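Side-chain contacts in oxidoreductase, NAD-binding/iron-sulfur cluster-binding protein (Nitratireductor pacificus pht-3B, PDB 6ZXU), which acts as a catabolic reductive dehalogenase, carrying a cobalamin and two iron-sulfur clusters: residues A[376-379]-A[380-383]; A[453-456]-A[457-461]; A[464-467]-A[468-471]. One frame throughout, in Å; residues are numbered along the deposited sequence.

Interaction 1: residues A[376-379]-A[380-383]; sequences PGRN and AEAI
The first two turns of helix 376-390 hold a water-bridged pair of opposite charges, Arg-378 and Glu-381, three residues apart. Water 1 joins them. It lies in the guanidinium plane, at the edge, and the oxygen of water 1 accepts from Arg-378 NH1 at 2.9 Å. Water 1 donates in turn to Glu-381 OE2, with its oxygen 2.6 Å away. The direct gap from Arg-378 NH1 to Glu-381 OE2 is 4.3 Å, too long for a salt bridge. That carboxylate oxygen sits well out of the guanidinium plane, so no N-H points at it. The water links the two flat groups although their planes are 58° apart. Bends at chi2 (-91°) and chi3 carry the Arg-378 chain past the glutamate, with Arg-378 CD 3.9 Å from Glu-381 OE2. Arg-378 NH2 turns to a different partner, the carbonyl of Gly-157. The glutamate stem lies along the helix wall: Glu-381 CG is 3.4 Å from Gly-377 O.

The backbone ladder begins here. Ala-380 N bonds to Pro-376 O at 3.0 Å, and Ala-382 N and Ile-383 N make matching bonds to Arg-378 O and Asn-379 O. The Glu-381 N bond to Gly-377 O is weak.

Asn-379 faces inward, and its ND2 donates to the carbonyls of Pro-524 and Leu-373, pinning the helix start to two loops. Further along the helix, Ala-382 and Ile-383 pack on Trp-163 of helix 161-164, and Ile-383 also meets Leu-523 and Met-525 of the loop after strand 514-521.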
loop_
_atom_site.group_PDB
_atom_site.type_symbol
_atom_site.label_atom_id
_atom_site.label_comp_id
_atom_site.label_asym_id
_atom_site.label_seq_id
_atom_site.Cartn_x
_atom_site.Cartn_y
_atom_site.Cartn_z
ATOM N N PRO A 376 22.762 17.616 -4.730
ATOM C CA PRO A 376 22.137 16.321 -4.491
ATOM C C PRO A 376 21.380 16.232 -3.133
ATOM O O PRO A 376 20.379 15.553 -3.074
ATOM C CB PRO A 376 23.290 15.318 -4.578
ATOM C CG PRO A 376 24.439 16.097 -5.069
ATOM C CD PRO A 376 24.221 17.514 -4.699
ATOM N N GLY A 377 21.768 17.015 -2.157
ATOM C CA GLY A 377 21.034 17.133 -0.932
ATOM C C GLY A 377 19.638 17.717 -1.131
ATOM O O GLY A 377 18.665 17.235 -0.558
ATOM N N ARG A 378 19.523 18.736 -1.954
ATOM C CA ARG A 378 18.232 19.323 -2.282
ATOM C C ARG A 378 17.416 18.424 -3.227
ATOM O O ARG A 378 16.224 18.378 -3.100
ATOM C CB ARG A 378 18.423 20.701 -2.945
ATOM C CG ARG A 378 19.027 21.732 -2.042
ATOM C CD ARG A 378 18.003 22.537 -1.289
ATOM N NE ARG A 378 17.165 23.335 -2.215
ATOM C CZ ARG A 378 16.174 24.151 -1.823
ATOM N NH1 ARG A 378 15.882 24.308 -0.541
ATOM N NH2 ARG A 378 15.407 24.758 -2.741
ATOM N N ASN A 379 18.059 17.713 -4.159
ATOM C CA ASN A 379 17.395 16.781 -5.047
ATOM C C ASN A 379 16.728 15.657 -4.187
ATOM O O ASN A 379 15.613 15.296 -4.485
ATOM C CB ASN A 379 18.318 16.161 -6.060
ATOM C CG ASN A 379 18.868 17.170 -7.069
ATOM O OD1 ASN A 379 18.441 18.355 -7.099
ATOM N ND2 ASN A 379 19.774 16.692 -7.909
ATOM N N ALA A 380 17.407 15.210 -3.143
ATOM C CA ALA A 380 16.826 14.244 -2.241
ATOM C C ALA A 380 15.605 14.757 -1.534
ATOM O O ALA A 380 14.576 14.103 -1.552
ATOM C CB ALA A 380 17.838 13.732 -1.286
ATOM N N GLU A 381 15.648 15.969 -1.050
ATOM C CA GLU A 381 14.517 16.563 -0.385
ATOM C C GLU A 381 13.353 16.806 -1.343
ATOM O O GLU A 381 12.216 16.665 -0.935
ATOM C CB GLU A 381 14.901 17.927 0.248
ATOM C CG GLU A 381 15.926 17.885 1.344
ATOM C CD GLU A 381 16.255 19.321 1.894
ATOM O OE1 GLU A 381 16.738 19.340 3.044
ATOM O OE2 GLU A 381 15.980 20.394 1.199
ATOM N N ALA A 382 13.629 17.183 -2.588
ATOM C CA ALA A 382 12.598 17.380 -3.596
ATOM C C ALA A 382 11.872 16.068 -3.919
ATOM O O ALA A 382 10.698 16.033 -3.955
ATOM C CB ALA A 382 13.154 18.006 -4.888
ATOM N N ILE A 383 12.621 15.005 -4.095
ATOM C CA ILE A 383 12.106 13.691 -4.378
ATOM C C ILE A 383 11.270 13.177 -3.193
ATOM O O ILE A 383 10.188 12.662 -3.393
ATOM C CB ILE A 383 13.284 12.743 -4.717
ATOM C CG1 ILE A 383 13.814 12.994 -6.137
ATOM C CG2 ILE A 383 12.870 11.279 -4.610
ATOM C CD1 ILE A 383 12.845 12.668 -7.243
HETATM O O HOH W 1 16.738 22.840 1.781
#

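Interaction 2: residues A[453-456]-A[457-461]; sequences YMRG and AEIAG
Backbone bonds link Tyr-453, Met-454, Arg-455 and Gly-456 to the residues four places on, as in a regular alpha-helix. Ala-460 N bonds to Gly-456 O at 2.9 Å and approaches close to the C=O direction. The other three bonds are similar in length.

The apolar contact is between Arg-455 and Ile-459. Ile-459 CD1 rests 4.0 Å from Arg-455 CG and equally near its CD, so the methyl meets the arginine stem and not its charged end. Arg-455 CG stands opposite the backbone N (chi1 180°), and the chain then bends twice. Ile-459 CG1 also lies against the backbone, 3.3 Å from Arg-455 O.

This turn belongs to the buried middle of helix 445-469, where Met-454 and Glu-458 touch helices 168-190 and 342-354, and Ile-459 and Ala-460 pack on strand 422-429. Tyr-453 touches the cobalamin, and its OH is hydrogen-bonded to Lys-515.

The charged groups pair mainly beyond the turn. Arg-455 NE and Glu-458 OE2 are 4.4 Å apart, with the oxygen well out of the guanidinium plane, so their attraction is through charge alone. Arg-455 forms salt bridges to Glu-178 through NH2 and to Asp-118 through NH1, and Glu-458 OE2 forms one to Arg-175. Within this cluster Glu-458 OE1 lies close to a like charge, a crowding that may raise the proton affinity of one carboxylate, though the arginines would counter it. The sulfur Met-454 SD stands 4.3 Å from Glu-458 OE1.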
loop_
_atom_site.group_PDB
_atom_site.type_symbol
_atom_site.label_atom_id
_atom_site.label_comp_id
_atom_site.label_asym_id
_atom_site.label_seq_id
_atom_site.Cartn_x
_atom_site.Cartn_y
_atom_site.Cartn_z
ATOM N N TYR A 453 0.028 -2.173 -3.867
ATOM C CA TYR A 453 0.739 -2.357 -5.151
ATOM C C TYR A 453 0.268 -1.347 -6.198
ATOM O O TYR A 453 1.088 -0.664 -6.817
ATOM C CB TYR A 453 0.474 -3.713 -5.692
ATOM C CG TYR A 453 1.299 -4.794 -5.055
ATOM C CD1 TYR A 453 2.545 -4.532 -4.592
ATOM C CD2 TYR A 453 0.860 -6.078 -5.037
ATOM C CE1 TYR A 453 3.323 -5.545 -4.082
ATOM C CE2 TYR A 453 1.596 -7.101 -4.489
ATOM C CZ TYR A 453 2.861 -6.851 -4.059
ATOM O OH TYR A 453 3.694 -7.903 -3.568
ATOM N N MET A 454 -1.032 -1.178 -6.305
ATOM C CA MET A 454 -1.595 -0.251 -7.224
ATOM C C MET A 454 -1.268 1.187 -6.892
ATOM O O MET A 454 -0.805 1.955 -7.765
ATOM C CB MET A 454 -3.117 -0.472 -7.306
ATOM C CG MET A 454 -3.909 0.433 -8.269
ATOM S SD MET A 454 -4.277 1.983 -7.459
ATOM C CE MET A 454 -5.124 1.505 -5.845
ATOM N N ARG A 455 -1.435 1.570 -5.653
ATOM C CA ARG A 455 -1.133 2.924 -5.231
ATOM C C ARG A 455 0.336 3.258 -5.393
ATOM O O ARG A 455 0.704 4.373 -5.880
ATOM C CB ARG A 455 -1.526 3.126 -3.786
ATOM C CG ARG A 455 -1.269 4.497 -3.201
ATOM C CD ARG A 455 -1.987 5.635 -3.916
ATOM N NE ARG A 455 -3.413 5.313 -4.166
ATOM C CZ ARG A 455 -4.367 5.278 -3.210
ATOM N NH1 ARG A 455 -4.058 5.547 -1.942
ATOM N NH2 ARG A 455 -5.636 4.954 -3.530
ATOM N N GLY A 456 1.206 2.337 -4.995
ATOM C CA GLY A 456 2.658 2.509 -5.192
ATOM C C GLY A 456 3.065 2.703 -6.677
ATOM O O GLY A 456 3.820 3.586 -6.971
ATOM N N ALA A 457 2.571 1.840 -7.524
ATOM C CA ALA A 457 2.857 1.842 -8.942
ATOM C C ALA A 457 2.457 3.136 -9.566
ATOM O O ALA A 457 3.202 3.701 -10.384
ATOM C CB ALA A 457 2.219 0.689 -9.667
ATOM N N GLU A 458 1.321 3.679 -9.172
ATOM C CA GLU A 458 0.908 5.016 -9.599
ATOM C C GLU A 458 1.845 6.113 -9.203
ATOM O O GLU A 458 2.256 6.955 -10.010
ATOM C CB GLU A 458 -0.508 5.290 -9.072
ATOM C CG GLU A 458 -1.038 6.707 -9.247
ATOM C CD GLU A 458 -2.366 6.853 -8.455
ATOM O OE1 GLU A 458 -3.221 5.986 -8.605
ATOM O OE2 GLU A 458 -2.609 7.813 -7.733
ATOM N N ILE A 459 2.221 6.142 -7.917
ATOM C CA ILE A 459 3.088 7.172 -7.380
ATOM C C ILE A 459 4.482 7.119 -8.007
ATOM O O ILE A 459 5.024 8.138 -8.461
ATOM C CB ILE A 459 3.195 7.063 -5.809
ATOM C CG1 ILE A 459 1.810 7.433 -5.197
ATOM C CG2 ILE A 459 4.372 7.899 -5.275
ATOM C CD1 ILE A 459 1.724 7.021 -3.753
ATOM N N ALA A 460 5.022 5.923 -8.122
ATOM C CA ALA A 460 6.344 5.768 -8.670
ATOM C C ALA A 460 6.350 5.963 -10.185
ATOM O O ALA A 460 7.353 6.387 -10.707
ATOM C CB ALA A 460 6.958 4.390 -8.326
ATOM N N GLY A 461 5.282 5.629 -10.853
ATOM C CA GLY A 461 5.165 5.875 -12.287
ATOM C C GLY A 461 5.222 7.340 -12.573
ATOM O O GLY A 461 5.918 7.787 -13.469
#

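Interaction 3: residues A[464-467]-A[468-471]; sequences AAHC and RRMG
Side chains Arg-468, Arg-469 and Met-470 fold back on the preceding turn, from Ala-464 to His-466, at the C-terminal end of helix 445-469. The helix closes with a Schellman motif. Gly-471 takes a positive phi of 82°, which favours glycine, and Gly-471 N bonds to Arg-468 O at 2.9 Å.

Arg-468 lies over the two alanines. One face of its guanidinium covers Ala-465 CA, 3.4 Å from the plane and offset toward the rim. Ala-465 CB is 3.6 Å from Arg-468 NH2, and Ala-464 CB is 3.7 Å from Arg-468 NH1. NH1 is hydrogen-bonded to Ala-474 O at the start of strand 474-477. A leucine in place of Arg-468 would probably deprive Ala-474 O of this donor and uncover the backbone side of Ala-465.

His-466 meets two residues. Its CG is opposite the backbone N (chi1 -169°), which brings the ring back beside Arg-469 and Met-470. Met-470 CG sits over one ring face. Met-470 SD makes an oblique sulfur-aromatic contact, 4.4 Å from the centroid of the His-466 ring. Arg-469 CD approaches His-466 ND1 to 3.9 Å, while Arg-469 NH2 forms a salt bridge with Asp-76. The imidazole also packs edge-to-face with Trp-163.

His-466 ND1 is buried and has no hydrogen-bonding partner in the model. Arg-469 NE is 4.2 Å from His-466 ND1. The arginine may disfavour a protonated ring, but Asp-76 would offset this, so the charge of the histidine stays open.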
loop_
_atom_site.group_PDB
_atom_site.type_symbol
_atom_site.label_atom_id
_atom_site.label_comp_id
_atom_site.label_asym_id
_atom_site.label_seq_id
_atom_site.Cartn_x
_atom_site.Cartn_y
_atom_site.Cartn_z
ATOM N N ALA A 464 8.958 8.716 -11.620
ATOM C CA ALA A 464 9.903 8.340 -12.641
ATOM C C ALA A 464 9.669 9.130 -13.931
ATOM O O ALA A 464 10.628 9.558 -14.579
ATOM C CB ALA A 464 9.844 6.866 -12.898
ATOM N N ALA A 465 8.413 9.376 -14.290
ATOM C CA ALA A 465 8.097 10.207 -15.496
ATOM C C ALA A 465 8.587 11.602 -15.340
ATOM O O ALA A 465 9.135 12.192 -16.292
ATOM C CB ALA A 465 6.619 10.224 -15.785
ATOM N N HIS A 466 8.564 12.144 -14.121
ATOM C CA HIS A 466 9.090 13.456 -13.886
ATOM C C HIS A 466 10.577 13.521 -13.985
ATOM O O HIS A 466 11.154 14.444 -14.553
ATOM C CB HIS A 466 8.609 14.049 -12.531
ATOM C CG HIS A 466 8.917 15.506 -12.376
ATOM N ND1 HIS A 466 8.425 16.473 -13.235
ATOM C CD2 HIS A 466 9.647 16.155 -11.455
ATOM C CE1 HIS A 466 8.877 17.650 -12.865
ATOM N NE2 HIS A 466 9.627 17.487 -11.788
ATOM N N CYS A 467 11.240 12.513 -13.469
ATOM C CA CYS A 467 12.689 12.409 -13.664
ATOM C C CYS A 467 13.053 12.419 -15.172
ATOM O O CYS A 467 14.005 13.049 -15.532
ATOM C CB CYS A 467 13.260 11.116 -13.001
ATOM S SG CYS A 467 13.304 11.231 -11.202
ATOM N N ARG A 468 12.313 11.670 -15.966
ATOM C CA ARG A 468 12.575 11.564 -17.421
ATOM C C ARG A 468 12.325 12.938 -18.089
ATOM O O ARG A 468 13.096 13.357 -18.918
ATOM C CB ARG A 468 11.822 10.485 -18.039
ATOM C CG ARG A 468 12.175 9.100 -17.579
ATOM C CD ARG A 468 11.600 7.971 -18.389
ATOM N NE ARG A 468 10.164 8.041 -18.467
ATOM C CZ ARG A 468 9.302 7.519 -17.614
ATOM N NH1 ARG A 468 9.716 6.857 -16.554
ATOM N NH2 ARG A 468 8.002 7.641 -17.827
ATOM N N ARG A 469 11.320 13.673 -17.646
ATOM C CA ARG A 469 11.069 15.011 -18.089
ATOM C C ARG A 469 12.255 15.900 -17.883
ATOM O O ARG A 469 12.570 16.760 -18.701
ATOM C CB ARG A 469 9.834 15.577 -17.397
ATOM C CG ARG A 469 9.490 16.991 -17.760
ATOM C CD ARG A 469 8.258 17.527 -17.037
ATOM N NE ARG A 469 7.058 16.664 -17.168
ATOM C CZ ARG A 469 6.266 16.578 -18.255
ATOM N NH1 ARG A 469 6.495 17.269 -19.411
ATOM N NH2 ARG A 469 5.219 15.757 -18.206
ATOM N N MET A 470 12.963 15.695 -16.799
ATOM C CA MET A 470 14.168 16.493 -16.527
ATOM C C MET A 470 15.441 15.968 -17.209
ATOM O O MET A 470 16.527 16.474 -16.952
ATOM C CB MET A 470 14.366 16.550 -14.998
ATOM C CG MET A 470 13.186 17.146 -14.236
ATOM S SD MET A 470 13.476 17.402 -12.477
ATOM C CE MET A 470 13.575 15.702 -11.896
ATOM N N GLY A 471 15.311 14.888 -17.958
ATOM C CA GLY A 471 16.413 14.279 -18.670
ATOM C C GLY A 471 17.281 13.357 -17.846
ATOM O O GLY A 471 18.494 13.224 -18.110
#

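How the interactions relate
From the N terminus, interaction 1 comes first, at the start of helix 376-390. The chain then runs through strands 394-399 and 422-429 before reaching helix 445-469. Interaction 2 occupies the middle of that helix and interaction 3 its end, ahead of strand 474-477. Each is a local contact on consecutive residues, so none closes a long loop, and the three follow in series without nesting or crossing. The two helices meet where Ile-383 CD1 packs against Cys-467 SG at 4.2 Å. Trp-163 touches both interactions 1 and 3. Helix 445-469 thus runs from the cobalamin side at interaction 2 to the second turn of helix 376-390, at Ile-383.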